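Uncharacterized protein BT_3980 with actin-like ATPase fold (Bacteroides thetaiotaomicron VPI-5482, PDB 3HRG) is of unknown function but has an actin-like ATPase fold, consistent with, though not proof of, nucleotide binding. Local coordinates at residues R213-L218 with I236-I241; K161-S166 with I174-R179; F78-L83 with V117-G122; M191-R196 with L222-T227. All blocks are in the same frame, centred on the assembly; numbering follows the deposited sequence. Where two conformers were deposited one is given.

In the fold
Contacts 1 and 2 share the five-stranded sheet of the second half of the chain, their centres 10 Å apart. They meet directly where strands 162-167 and 215-220 run side by side: Glu215 O is 2.8 Å from Met163 N. Contact 4 lies near one end of this sheet, touching contact 1 where Leu222 CD1 is 3.9 Å from Ile241 CD1. Contact 3 belongs to a separate three-stranded sheet, its centre 26 Å from that of contact 1, but it touches contact 2 where Tyr175 OH is 4.1 Å from Phe78 CZ. Unidentified ligand is bound about 8 Å from the side chain of Phe78, and ligand also lies about 10 Å from those of Tyr175 and Arg196.

Contact 1 (R213-L218 with I236-I241); sequences RDELHL and ILQVFI
The rings of His217 and Phe240 are nearly parallel, with planes at 25°, but slid apart until they barely overlap, their centroids 5.0 Å from each other. Phe240 CD2 lies over the rim of one imidazole face, 3.6 Å from His217 CE1, while Tyr164 meets the ring from the opposite side. At the imidazole edge, in its plane, His217 NE2 donates to Glu215 OE1 (2.8 Å), which is met on its anti side. The carboxylate carbon Glu215 CD also touches Phe240 CE2 (3.8 Å). With CG beside the backbone N (chi1 -63°), the histidine swings its ring back toward the neighbouring strand. Replacing the imidazole by the methyl group of an alanine is likely to leave Glu215 OE1 without this donor and to open a gap between Phe240 and Tyr164. Beneath the rings three backbone bonds join parallel strands: Leu216 N to Gln238 O (3.0 Å), Phe240 N to Leu216 O (2.8 Å) and Leu218 N to Phe240 O (2.9 Å). Where they stop, a water bridges Asp214 O and Gln238 N. On the other face Leu216 CD2 meets Ile236 CD1 at 3.8 Å, the two side chains at about a right angle. This apolar face packs on helices 193-206 and 225-235, the latter connecting the two strands as a beta-alpha-beta unit, and strand 162-167 flanks strand 215-220 on its far side.

Contact 2 (K161-S166 with I174-R179); sequences KKMYAS and IYCFER
Lys161 stretches its chain across the tail of Glu178, CE standing 3.7 Å from Glu178 OE1. Its NZ stays 4.1 Å from that same OE1, beyond a salt bridge, so any attraction is probably diffuse. At Lys162 the backbones pair in both directions: N donates to Phe177 O (2.9 Å) and O accepts from Phe177 N (2.8 Å). The ammonium group turns away and is held by carbonyls just past helix 144-154, including that of Ser160. Selenomethionine Met163 points to the opposite face, its CG lying anti to the backbone N (chi1 177°); this puts CG 3.8 Å from Ile174 CG2, and the bent end of the chain brings CE to Cys176 SG (3.7 Å). Helix 193-206 packs against Met163 here. Tyr164 restores the hydrogen-bonded pairing, its N reaching Tyr175 O at 2.8 Å and its O accepting from Tyr175 N. Its ring stands obliquely to that of Phe177, with planes at 71° and CD2 3.8 Å from Phe177 CD1. Phe151 of helix 144-154 stacks on Tyr164, and the same helix also touches Phe177 and, through Ile148, Tyr175. Ala165 and Ile174 form the last, non-hydrogen-bonded pair. The arrangement is an antiparallel beta hairpin, forming the first two strands of a five-stranded sheet in 3-2-1-4-5 order, the arrangement characteristic of each half of the actin-like ATPase fold.

Contact 3 (F78-L83 with V117-G122); sequences FTMIPL and VVIIFG
Ile81 and Val118 stand side by side on one face of an antiparallel three-stranded sheet, which is inserted between strands 68-73 and 139-142 of the first five-stranded sheet. Both point the same way, and Ile81 CG2 packs on Val118 CB at 3.9 Å. Leu83, just past the strand end, comes in at about a right angle to Val118, its CD1 3.8 Å from Val118 CG2, while Phe86 closes over Ile81, Val118 and Ile120. The opposite face belongs to selenomethionine Met80, Ile119 and Phe78. Met80 leans across Ile119, with its CB 3.8 Å from Ile119 CD1; a bend at chi2 (-85°) carries the selenium along the strand toward Val117, where SE lies 3.9 Å from CG1. Leu182 of strand 181-189 packs against both Met80 and Val117, so this face joins the insertion to the second half of the molecule. Phe78 and Phe121 sit opposite each other but share little more than their beta carbons, CB to CB 4.0 Å. Each places CG between its backbone N and carbonyl carbon (chi1 68° in both), and across antiparallel strands the same torsion turns the rings apart: that of Phe78 goes to Ser144 and Ser187, that of Phe121 lies along strand 105-112. Thr79, on the Ile81 face, bonds through OG1 to His99 NE2. The backbones are stitched by four hydrogen bonds, two at Thr79-Ile120 and two at Ile81-Val118. At the Phe78 end Ile120 O has two partners, accepting from Thr79 N at 2.8 Å and receiving a CA-H...O contact from Phe78 CA at 3.1 Å.

Contact 4 (M191-R196 with L222-T227); sequences MQTEDR and LSDKET
Two helix starts meet here, that of helix 193-206 at Thr193 and that of helix 225-235 just after Asp224, and the loop leaving strand 215-220 supplies polar partners for the first helix. Thr193 OG1 donates to Asp224 OD2, the two side chains lying at about a right angle; the modelled 2.4 Å is very short, and its exact value is doubtful. Asp224 occupies an N-cap position, yet its side chain makes no capping bond and reaches across to the other helix instead. Its negative charge lies near the amino ends of both helices, which would probably favour it there. Beside this bond the methyl groups Thr193 CG2 and Thr227 CG2 touch at 3.9 Å. Arg196 comes from one turn further along, its chain extended from CG to NE so that the guanidinium reaches the loop. NH1 donates to Ser223 OG (2.9 Å), which lies 19° out of the guanidinium plane, and also to a water at 3.0 Å, near that plane. The same water donates to Thr193 OG1 (2.8 Å) and to Ser223 O (2.7 Å), so one molecule joins the arginine, the threonine and the loop backbone. NH2 has a weak bond to Arg168 O. A leucine in place of Arg196 would probably leave Ser223 OG without this donor and the bridging water with one partner fewer, setting the loop freer to move. In actin-like ATPases the loop between the fourth strand of the second half and the next helix commonly borders the adenosine site; this loop has the corresponding topology, though nucleotide binding here remains unestablished.

Contact 1 (R213-L218 with I236-I241)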
loop_
_atom_site.group_PDB
_atom_site.type_symbol
_atom_site.label_atom_id
_atom_site.label_comp_id
_atom_site.label_asym_id
_atom_site.label_seq_id
_atom_site.Cartn_x
_atom_site.Cartn_y
_atom_site.Cartn_z
ATOM N N ARG A 213 10.362 16.420 18.971
ATOM C CA ARG A 213 8.888 16.399 19.003
ATOM C C ARG A 213 8.222 15.415 18.042
ATOM O O ARG A 213 7.315 14.671 18.425
ATOM C CB ARG A 213 8.360 17.802 18.641
ATOM C CG ARG A 213 6.810 18.014 18.565
ATOM C CD ARG A 213 6.511 19.356 17.860
ATOM N NE ARG A 213 6.762 19.272 16.398
ATOM C CZ ARG A 213 7.060 20.301 15.590
ATOM N NH1 ARG A 213 7.218 21.533 16.072
ATOM N NH2 ARG A 213 7.264 20.100 14.284
ATOM N N ASP A 214 8.672 15.414 16.786
ATOM C CA ASP A 214 8.007 14.598 15.736
ATOM C C ASP A 214 8.271 13.098 15.831
ATOM O O ASP A 214 9.245 12.678 16.415
ATOM C CB ASP A 214 8.247 15.252 14.376
ATOM C CG ASP A 214 7.759 16.693 14.350
ATOM O OD1 ASP A 214 6.769 17.016 15.015
ATOM O OD2 ASP A 214 8.343 17.526 13.652
ATOM N N GLU A 215 7.402 12.308 15.201
ATOM C CA GLU A 215 7.466 10.861 15.371
ATOM C C GLU A 215 7.597 10.056 14.114
ATOM O O GLU A 215 7.028 10.402 13.088
ATOM C CB GLU A 215 6.197 10.373 16.124
ATOM C CG GLU A 215 6.031 10.988 17.518
ATOM C CD GLU A 215 4.783 10.525 18.289
ATOM O OE1 GLU A 215 3.961 9.713 17.787
ATOM O OE2 GLU A 215 4.632 10.998 19.425
ATOM N N LEU A 216 8.352 8.955 14.235
ATOM C CA LEU A 216 8.528 7.983 13.168
ATOM C C LEU A 216 7.847 6.696 13.630
ATOM O O LEU A 216 8.164 6.173 14.728
ATOM C CB LEU A 216 10.005 7.709 12.856
ATOM C CG LEU A 216 10.276 6.533 11.930
ATOM C CD1 LEU A 216 9.527 6.726 10.577
ATOM C CD2 LEU A 216 11.797 6.318 11.737
ATOM N N HIS A 217 6.934 6.197 12.807
ATOM C CA HIS A 217 6.191 4.956 13.034
ATOM C C HIS A 217 6.518 3.974 11.895
ATOM O O HIS A 217 6.347 4.279 10.717
ATOM C CB HIS A 217 4.698 5.242 13.134
ATOM C CG HIS A 217 4.324 6.112 14.298
ATOM N ND1 HIS A 217 3.724 5.613 15.427
ATOM C CD2 HIS A 217 4.473 7.446 14.507
ATOM C CE1 HIS A 217 3.518 6.599 16.294
ATOM N NE2 HIS A 217 3.965 7.722 15.761
ATOM N N LEU A 218 7.019 2.805 12.255
ATOM C CA LEU A 218 7.452 1.802 11.287
ATOM C C LEU A 218 6.565 0.569 11.270
ATOM O O LEU A 218 6.081 0.121 12.321
ATOM C CB LEU A 218 8.877 1.352 11.644
ATOM C CG LEU A 218 9.980 2.394 11.592
ATOM C CD1 LEU A 218 11.237 1.883 12.278
ATOM C CD2 LEU A 218 10.252 2.776 10.156
ATOM N N ILE A 236 16.331 10.356 15.656
ATOM C CA ILE A 236 14.895 10.524 15.881
ATOM C C ILE A 236 14.622 9.998 17.264
ATOM O O ILE A 236 14.698 8.784 17.533
ATOM C CB ILE A 236 14.085 9.801 14.839
ATOM C CG1 ILE A 236 14.473 10.305 13.430
ATOM C CG2 ILE A 236 12.572 10.004 15.137
ATOM C CD1 ILE A 236 13.986 9.421 12.316
ATOM N N LEU A 237 14.283 10.911 18.155
ATOM C CA LEU A 237 14.076 10.533 19.541
ATOM C C LEU A 237 12.751 9.799 19.813
ATOM O O LEU A 237 12.664 9.121 20.824
ATOM C CB LEU A 237 14.277 11.753 20.447
ATOM C CG LEU A 237 15.666 12.433 20.297
ATOM C CD1 LEU A 237 15.852 13.617 21.276
ATOM C CD2 LEU A 237 16.811 11.424 20.453
ATOM N N GLN A 238 11.757 9.916 18.931
ATOM C CA GLN A 238 10.452 9.256 19.115
ATOM C C GLN A 238 10.242 8.293 17.931
ATOM O O GLN A 238 9.764 8.709 16.864
ATOM C CB GLN A 238 9.296 10.285 19.182
ATOM C CG GLN A 238 9.528 11.546 20.102
ATOM C CD GLN A 238 9.896 11.242 21.520
ATOM O OE1 GLN A 238 9.469 10.229 22.082
ATOM N NE2 GLN A 238 10.667 12.165 22.155
ATOM N N VAL A 239 10.694 7.048 18.090
ATOM C CA VAL A 239 10.565 6.012 17.048
ATOM C C VAL A 239 9.745 4.846 17.604
ATOM O O VAL A 239 10.016 4.371 18.705
ATOM C CB VAL A 239 11.924 5.454 16.563
ATOM C CG1 VAL A 239 11.696 4.473 15.391
ATOM C CG2 VAL A 239 12.851 6.555 16.119
ATOM N N PHE A 240 8.746 4.404 16.854
ATOM C CA PHE A 240 7.867 3.296 17.285
ATOM C C PHE A 240 7.663 2.236 16.215
ATOM O O PHE A 240 7.788 2.527 15.023
ATOM C CB PHE A 240 6.481 3.840 17.627
ATOM C CG PHE A 240 6.500 4.945 18.611
ATOM C CD1 PHE A 240 6.475 4.679 19.965
ATOM C CD2 PHE A 240 6.533 6.267 18.181
ATOM C CE1 PHE A 240 6.513 5.722 20.897
ATOM C CE2 PHE A 240 6.555 7.312 19.111
ATOM C CZ PHE A 240 6.551 7.043 20.462
ATOM N N ILE A 241 7.409 1.002 16.660
ATOM C CA ILE A 241 7.077 -0.110 15.782
ATOM C C ILE A 241 5.583 -0.221 15.938
ATOM O O ILE A 241 5.089 -0.470 17.053
ATOM C CB ILE A 241 7.710 -1.443 16.185
ATOM C CG1 ILE A 241 9.229 -1.323 16.235
ATOM C CG2 ILE A 241 7.259 -2.579 15.201
ATOM C CD1 ILE A 241 9.810 -0.993 14.964
HETATM O O HOH W 1 11.619 12.290 17.526
#

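Contact 2 (K161-S166 with I174-R179)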
loop_
_atom_site.group_PDB
_atom_site.type_symbol
_atom_site.label_atom_id
_atom_site.label_comp_id
_atom_site.label_asym_id
_atom_site.label_seq_id
_atom_site.Cartn_x
_atom_site.Cartn_y
_atom_site.Cartn_z
ATOM N N LYS A 161 4.100 16.161 14.329
ATOM C CA LYS A 161 4.031 15.724 12.928
ATOM C C LYS A 161 4.430 14.267 12.957
ATOM O O LYS A 161 5.161 13.814 13.856
ATOM C CB LYS A 161 4.953 16.489 11.993
ATOM C CG LYS A 161 4.667 17.971 11.913
ATOM C CD LYS A 161 5.576 18.645 10.913
ATOM C CE LYS A 161 5.377 20.147 10.885
ATOM N NZ LYS A 161 6.255 20.737 9.827
ATOM N N LYS A 162 3.981 13.513 11.969
ATOM C CA LYS A 162 4.241 12.084 11.983
ATOM C C LYS A 162 4.689 11.558 10.635
ATOM O O LYS A 162 4.193 11.983 9.590
ATOM C CB LYS A 162 2.991 11.355 12.489
ATOM C CG LYS A 162 2.695 11.679 13.990
ATOM C CD LYS A 162 1.402 11.186 14.424
ATOM C CE LYS A 162 1.026 11.677 15.801
ATOM N NZ LYS A 162 0.621 13.110 15.831
HETATM N N MSE A 163 5.666 10.664 10.689
HETATM C CA MSE A 163 6.162 9.978 9.514
HETATM C C MSE A 163 5.805 8.507 9.686
HETATM O O MSE A 163 6.211 7.889 10.690
HETATM C CB MSE A 163 7.699 10.100 9.393
HETATM C CG MSE A 163 8.233 9.325 8.211
HETATM SE SE MSE A 163 10.152 9.553 7.914
HETATM C CE MSE A 163 10.180 11.403 7.486
ATOM N N TYR A 164 5.057 7.952 8.741
ATOM C CA TYR A 164 4.677 6.523 8.738
ATOM C C TYR A 164 5.450 5.888 7.599
ATOM O O TYR A 164 5.362 6.356 6.482
ATOM C CB TYR A 164 3.175 6.303 8.543
ATOM C CG TYR A 164 2.366 6.850 9.678
ATOM C CD1 TYR A 164 2.092 6.070 10.795
ATOM C CD2 TYR A 164 1.889 8.151 9.654
ATOM C CE1 TYR A 164 1.364 6.567 11.864
ATOM C CE2 TYR A 164 1.136 8.664 10.737
ATOM C CZ TYR A 164 0.903 7.877 11.831
ATOM O OH TYR A 164 0.163 8.358 12.885
ATOM N N ALA A 165 6.241 4.858 7.903
ATOM C CA ALA A 165 7.053 4.155 6.929
ATOM C C ALA A 165 6.631 2.697 6.868
ATOM O O ALA A 165 6.639 2.004 7.906
ATOM C CB ALA A 165 8.539 4.271 7.312
ATOM N N SER A 166 6.235 2.253 5.671
ATOM C CA SER A 166 5.824 0.890 5.407
ATOM C C SER A 166 7.002 0.266 4.659
ATOM O O SER A 166 7.291 0.595 3.495
ATOM C CB SER A 166 4.575 0.841 4.572
ATOM O OG SER A 166 4.202 -0.485 4.327
ATOM N N ILE A 174 6.955 5.980 2.261
ATOM C CA ILE A 174 6.948 6.993 3.316
ATOM C C ILE A 174 5.763 7.937 3.148
ATOM O O ILE A 174 5.562 8.498 2.063
ATOM C CB ILE A 174 8.258 7.770 3.350
ATOM C CG1 ILE A 174 9.448 6.822 3.524
ATOM C CG2 ILE A 174 8.242 8.857 4.453
ATOM C CD1 ILE A 174 10.807 7.502 3.513
ATOM N N TYR A 175 5.021 8.117 4.240
ATOM C CA TYR A 175 3.799 8.932 4.292
ATOM C C TYR A 175 3.913 9.869 5.492
ATOM O O TYR A 175 3.956 9.417 6.650
ATOM C CB TYR A 175 2.563 8.058 4.426
ATOM C CG TYR A 175 2.508 6.952 3.397
ATOM C CD1 TYR A 175 2.055 7.192 2.102
ATOM C CD2 TYR A 175 2.954 5.673 3.711
ATOM C CE1 TYR A 175 2.010 6.160 1.130
ATOM C CE2 TYR A 175 2.885 4.617 2.763
ATOM C CZ TYR A 175 2.438 4.886 1.477
ATOM O OH TYR A 175 2.415 3.880 0.538
ATOM N N CYS A 176 3.938 11.171 5.227
ATOM C CA CYS A 176 4.124 12.167 6.288
ATOM C C CYS A 176 2.902 13.046 6.478
ATOM O O CYS A 176 2.285 13.461 5.496
ATOM C CB CYS A 176 5.354 13.043 5.994
ATOM S SG CYS A 176 6.852 12.088 5.943
ATOM N N PHE A 177 2.612 13.381 7.749
ATOM C CA PHE A 177 1.416 14.137 8.090
ATOM C C PHE A 177 1.559 15.188 9.156
ATOM O O PHE A 177 2.392 15.072 10.047
ATOM C CB PHE A 177 0.338 13.182 8.645
ATOM C CG PHE A 177 -0.133 12.164 7.676
ATOM C CD1 PHE A 177 0.543 10.952 7.538
ATOM C CD2 PHE A 177 -1.236 12.415 6.872
ATOM C CE1 PHE A 177 0.072 10.002 6.625
ATOM C CE2 PHE A 177 -1.692 11.476 5.988
ATOM C CZ PHE A 177 -1.046 10.286 5.852
ATOM N N GLU A 178 0.670 16.182 9.076
ATOM C CA GLU A 178 0.547 17.213 10.086
ATOM C C GLU A 178 -0.948 17.333 10.309
ATOM O O GLU A 178 -1.659 17.754 9.399
ATOM C CB GLU A 178 1.139 18.561 9.644
ATOM C CG GLU A 178 0.970 19.667 10.697
ATOM C CD GLU A 178 1.706 20.942 10.354
ATOM O OE1 GLU A 178 2.228 21.098 9.225
ATOM O OE2 GLU A 178 1.789 21.778 11.251
ATOM N N ARG A 179 -1.392 16.928 11.509
ATOM C CA ARG A 179 -2.797 16.956 11.950
ATOM C C ARG A 179 -3.759 16.496 10.842
ATOM O O ARG A 179 -4.688 17.192 10.449
ATOM C CB ARG A 179 -3.157 18.344 12.490
ATOM C CG ARG A 179 -4.456 18.406 13.308
ATOM C CD ARG A 179 -4.632 19.778 13.927
ATOM N NE ARG A 179 -5.779 19.826 14.821
#

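Contact 3 (F78-L83 with V117-G122)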
loop_
_atom_site.group_PDB
_atom_site.type_symbol
_atom_site.label_atom_id
_atom_site.label_comp_id
_atom_site.label_asym_id
_atom_site.label_seq_id
_atom_site.Cartn_x
_atom_site.Cartn_y
_atom_site.Cartn_z
ATOM N N PHE A 78 4.104 4.947 -7.978
ATOM C CA PHE A 78 2.947 5.796 -7.709
ATOM C C PHE A 78 3.453 7.202 -7.478
ATOM O O PHE A 78 4.624 7.423 -7.124
ATOM C CB PHE A 78 2.078 5.361 -6.505
ATOM C CG PHE A 78 2.765 5.502 -5.159
ATOM C CD1 PHE A 78 2.717 6.693 -4.440
ATOM C CD2 PHE A 78 3.484 4.458 -4.654
ATOM C CE1 PHE A 78 3.340 6.804 -3.219
ATOM C CE2 PHE A 78 4.118 4.558 -3.428
ATOM C CZ PHE A 78 4.064 5.757 -2.719
ATOM N N THR A 79 2.553 8.153 -7.700
ATOM C CA THR A 79 2.827 9.560 -7.530
ATOM C C THR A 79 1.617 10.244 -6.893
ATOM O O THR A 79 0.480 10.033 -7.321
ATOM C CB THR A 79 3.076 10.216 -8.877
ATOM O OG1 THR A 79 4.315 9.755 -9.411
ATOM C CG2 THR A 79 3.115 11.761 -8.729
HETATM N N MSE A 80 1.858 11.054 -5.871
HETATM C CA MSE A 80 0.783 11.772 -5.207
HETATM C C MSE A 80 0.700 13.190 -5.728
HETATM O O MSE A 80 1.727 13.835 -5.893
HETATM C CB MSE A 80 1.005 11.784 -3.695
HETATM C CG MSE A 80 -0.106 12.464 -2.884
HETATM SE SE MSE A 80 0.024 14.376 -2.698
HETATM C CE MSE A 80 1.600 14.491 -1.560
ATOM N N ILE A 81 -0.529 13.653 -5.991
ATOM C CA ILE A 81 -0.735 15.038 -6.406
ATOM C C ILE A 81 -1.951 15.598 -5.642
ATOM O O ILE A 81 -2.953 14.910 -5.430
ATOM C CB ILE A 81 -0.881 15.210 -7.942
ATOM C CG1 ILE A 81 -0.771 16.695 -8.335
ATOM C CG2 ILE A 81 -2.155 14.577 -8.444
ATOM C CD1 ILE A 81 -1.060 16.919 -9.794
ATOM N N PRO A 82 -1.833 16.846 -5.146
ATOM C CA PRO A 82 -2.984 17.370 -4.430
ATOM C C PRO A 82 -4.169 17.438 -5.381
ATOM O O PRO A 82 -3.969 17.679 -6.567
ATOM C CB PRO A 82 -2.537 18.773 -4.017
ATOM C CG PRO A 82 -1.083 18.687 -3.932
ATOM C CD PRO A 82 -0.623 17.655 -4.883
ATOM N N LEU A 83 -5.374 17.224 -4.874
ATOM C CA LEU A 83 -6.589 17.217 -5.713
ATOM C C LEU A 83 -6.768 18.512 -6.489
ATOM O O LEU A 83 -7.112 18.495 -7.682
ATOM C CB LEU A 83 -7.838 16.921 -4.866
ATOM C CG LEU A 83 -9.197 16.873 -5.587
ATOM C CD1 LEU A 83 -9.214 15.796 -6.654
ATOM C CD2 LEU A 83 -10.330 16.631 -4.603
ATOM N N VAL A 117 -6.317 14.545 -1.979
ATOM C CA VAL A 117 -5.198 14.123 -2.782
ATOM C C VAL A 117 -5.601 13.042 -3.768
ATOM O O VAL A 117 -6.677 12.400 -3.641
ATOM C CB VAL A 117 -4.004 13.581 -1.952
ATOM C CG1 VAL A 117 -3.479 14.594 -0.908
ATOM C CG2 VAL A 117 -4.366 12.291 -1.273
ATOM N N VAL A 118 -4.735 12.853 -4.754
ATOM C CA VAL A 118 -4.904 11.805 -5.764
ATOM C C VAL A 118 -3.650 11.015 -5.834
ATOM O O VAL A 118 -2.572 11.578 -5.777
ATOM C CB VAL A 118 -5.180 12.423 -7.139
ATOM C CG1 VAL A 118 -5.279 11.319 -8.266
ATOM C CG2 VAL A 118 -6.413 13.261 -7.075
ATOM N N ILE A 119 -3.777 9.695 -5.961
ATOM C CA ILE A 119 -2.651 8.809 -6.125
ATOM C C ILE A 119 -2.768 8.243 -7.551
ATOM O O ILE A 119 -3.784 7.612 -7.881
ATOM C CB ILE A 119 -2.677 7.638 -5.131
ATOM C CG1 ILE A 119 -2.582 8.150 -3.677
ATOM C CG2 ILE A 119 -1.515 6.619 -5.448
ATOM C CD1 ILE A 119 -1.250 8.792 -3.339
ATOM N N ILE A 120 -1.758 8.537 -8.384
ATOM C CA ILE A 120 -1.638 8.067 -9.759
ATOM C C ILE A 120 -0.679 6.885 -9.666
ATOM O O ILE A 120 0.363 7.005 -9.033
ATOM C CB ILE A 120 -1.107 9.138 -10.702
ATOM C CG1 ILE A 120 -1.913 10.443 -10.602
ATOM C CG2 ILE A 120 -1.130 8.604 -12.119
ATOM C CD1 ILE A 120 -1.236 11.682 -11.328
ATOM N N PHE A 121 -1.050 5.734 -10.238
ATOM C CA PHE A 121 -0.260 4.507 -10.059
ATOM C C PHE A 121 -0.246 3.613 -11.307
ATOM O O PHE A 121 -1.168 3.590 -12.100
ATOM C CB PHE A 121 -0.759 3.722 -8.819
ATOM C CG PHE A 121 -2.144 3.126 -8.954
ATOM C CD1 PHE A 121 -3.283 3.886 -8.698
ATOM C CD2 PHE A 121 -2.314 1.792 -9.322
ATOM C CE1 PHE A 121 -4.566 3.336 -8.816
ATOM C CE2 PHE A 121 -3.594 1.243 -9.439
ATOM C CZ PHE A 121 -4.719 2.022 -9.172
ATOM N N GLY A 122 0.836 2.873 -11.451
ATOM C CA GLY A 122 0.988 1.995 -12.591
ATOM C C GLY A 122 0.629 0.568 -12.227
ATOM O O GLY A 122 0.768 0.149 -11.073
#

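Contact 4 (M191-R196 with L222-T227)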
loop_
_atom_site.group_PDB
_atom_site.type_symbol
_atom_site.label_atom_id
_atom_site.label_comp_id
_atom_site.label_asym_id
_atom_site.label_seq_id
_atom_site.Cartn_x
_atom_site.Cartn_y
_atom_site.Cartn_z
HETATM N N MSE A 191 17.011 -1.993 -0.257
HETATM C CA MSE A 191 17.097 -3.397 0.109
HETATM C C MSE A 191 17.632 -3.660 1.530
HETATM O O MSE A 191 17.338 -4.710 2.128
HETATM C CB MSE A 191 18.131 -4.081 -0.820
HETATM C CG MSE A 191 18.388 -3.567 -2.310
HETATM SE SE MSE A 191 17.178 -3.883 -3.858
HETATM C CE MSE A 191 15.812 -2.594 -3.453
ATOM N N GLN A 192 18.506 -2.769 2.009
ATOM C CA GLN A 192 19.174 -2.906 3.280
ATOM C C GLN A 192 19.106 -1.750 4.189
ATOM O O GLN A 192 18.729 -0.639 3.802
ATOM C CB GLN A 192 20.605 -3.331 3.002
ATOM C CG GLN A 192 21.420 -2.407 2.200
ATOM C CD GLN A 192 22.429 -3.161 1.408
ATOM O OE1 GLN A 192 22.661 -4.358 1.625
ATOM N NE2 GLN A 192 23.009 -2.485 0.438
ATOM N N THR A 193 19.471 -2.056 5.426
ATOM C CA THR A 193 19.383 -1.124 6.504
ATOM C C THR A 193 19.978 0.256 6.210
ATOM O O THR A 193 19.293 1.233 6.467
ATOM C CB THR A 193 20.027 -1.725 7.733
ATOM O OG1 THR A 193 19.451 -3.030 7.926
ATOM C CG2 THR A 193 19.757 -0.877 8.906
ATOM N N GLU A 194 21.191 0.320 5.667
ATOM C CA GLU A 194 21.827 1.640 5.402
ATOM C C GLU A 194 21.006 2.493 4.434
ATOM O O GLU A 194 20.908 3.690 4.643
ATOM C CB GLU A 194 23.285 1.529 4.922
ATOM C CG GLU A 194 23.462 0.933 3.538
ATOM C CD GLU A 194 24.917 0.677 3.166
ATOM O OE1 GLU A 194 25.717 1.629 3.015
ATOM O OE2 GLU A 194 25.251 -0.512 2.984
ATOM N N ASP A 195 20.421 1.898 3.397
ATOM C CA ASP A 195 19.580 2.630 2.425
ATOM C C ASP A 195 18.245 3.054 3.014
ATOM O O ASP A 195 17.707 4.133 2.716
ATOM C CB ASP A 195 19.143 1.766 1.272
ATOM C CG ASP A 195 20.222 1.323 0.387
ATOM O OD1 ASP A 195 21.284 1.971 0.340
ATOM O OD2 ASP A 195 19.934 0.327 -0.317
ATOM N N ARG A 196 17.658 2.168 3.820
ATOM C CA ARG A 196 16.389 2.484 4.459
ATOM C C ARG A 196 16.558 3.721 5.350
ATOM O O ARG A 196 15.752 4.646 5.294
ATOM C CB ARG A 196 15.901 1.283 5.301
ATOM C CG ARG A 196 15.405 0.127 4.450
ATOM C CD ARG A 196 15.112 -1.116 5.273
ATOM N NE ARG A 196 14.490 -2.133 4.447
ATOM C CZ ARG A 196 14.281 -3.403 4.787
ATOM N NH1 ARG A 196 14.718 -3.902 5.951
ATOM N NH2 ARG A 196 13.665 -4.208 3.923
ATOM N N LEU A 222 10.507 -5.799 8.682
ATOM C CA LEU A 222 11.593 -5.201 9.458
ATOM C C LEU A 222 12.767 -6.127 9.771
ATOM O O LEU A 222 12.994 -6.500 10.923
ATOM C CB LEU A 222 10.998 -4.618 10.754
ATOM C CG LEU A 222 9.791 -3.707 10.479
ATOM C CD1 LEU A 222 9.130 -3.137 11.746
ATOM C CD2 LEU A 222 10.205 -2.567 9.555
ATOM N N SER A 223 13.522 -6.466 8.729
ATOM C CA SER A 223 14.688 -7.302 8.823
ATOM C C SER A 223 15.794 -6.429 9.415
ATOM O O SER A 223 15.773 -5.194 9.255
ATOM C CB SER A 223 15.082 -7.810 7.444
ATOM O OG SER A 223 15.320 -6.707 6.584
ATOM N N ASP A 224 16.725 -7.059 10.125
ATOM C CA ASP A 224 17.840 -6.354 10.744
ATOM C C ASP A 224 17.309 -5.230 11.648
ATOM O O ASP A 224 17.833 -4.107 11.649
ATOM C CB ASP A 224 18.730 -5.787 9.621
ATOM C CG ASP A 224 20.106 -5.407 10.084
ATOM O OD1 ASP A 224 20.651 -6.048 11.018
ATOM O OD2 ASP A 224 20.657 -4.472 9.470
ATOM N N LYS A 225 16.257 -5.542 12.406
ATOM C CA LYS A 225 15.577 -4.555 13.242
ATOM C C LYS A 225 16.505 -3.870 14.251
ATOM O O LYS A 225 16.495 -2.640 14.360
ATOM C CB LYS A 225 14.414 -5.203 14.006
ATOM C CG LYS A 225 13.482 -4.198 14.713
ATOM C CD LYS A 225 12.572 -4.836 15.799
ATOM C CE LYS A 225 13.331 -5.268 17.065
ATOM N N GLU A 226 17.331 -4.642 14.940
ATOM C CA GLU A 226 18.199 -4.060 15.972
ATOM C C GLU A 226 19.099 -2.949 15.399
ATOM O O GLU A 226 19.167 -1.856 15.964
ATOM C CB GLU A 226 19.005 -5.131 16.684
ATOM C CG GLU A 226 19.775 -4.617 17.906
ATOM C CD GLU A 226 20.399 -5.733 18.721
ATOM O OE1 GLU A 226 20.071 -6.926 18.503
ATOM O OE2 GLU A 226 21.222 -5.424 19.601
ATOM N N THR A 227 19.728 -3.221 14.262
ATOM C CA THR A 227 20.605 -2.249 13.605
ATOM C C THR A 227 19.826 -1.043 13.118
ATOM O O THR A 227 20.251 0.106 13.326
ATOM C CB THR A 227 21.369 -2.914 12.451
ATOM O OG1 THR A 227 22.156 -3.969 12.998
ATOM C CG2 THR A 227 22.290 -1.913 11.727
HETATM O O HOH W 2 16.614 -2.913 8.053
#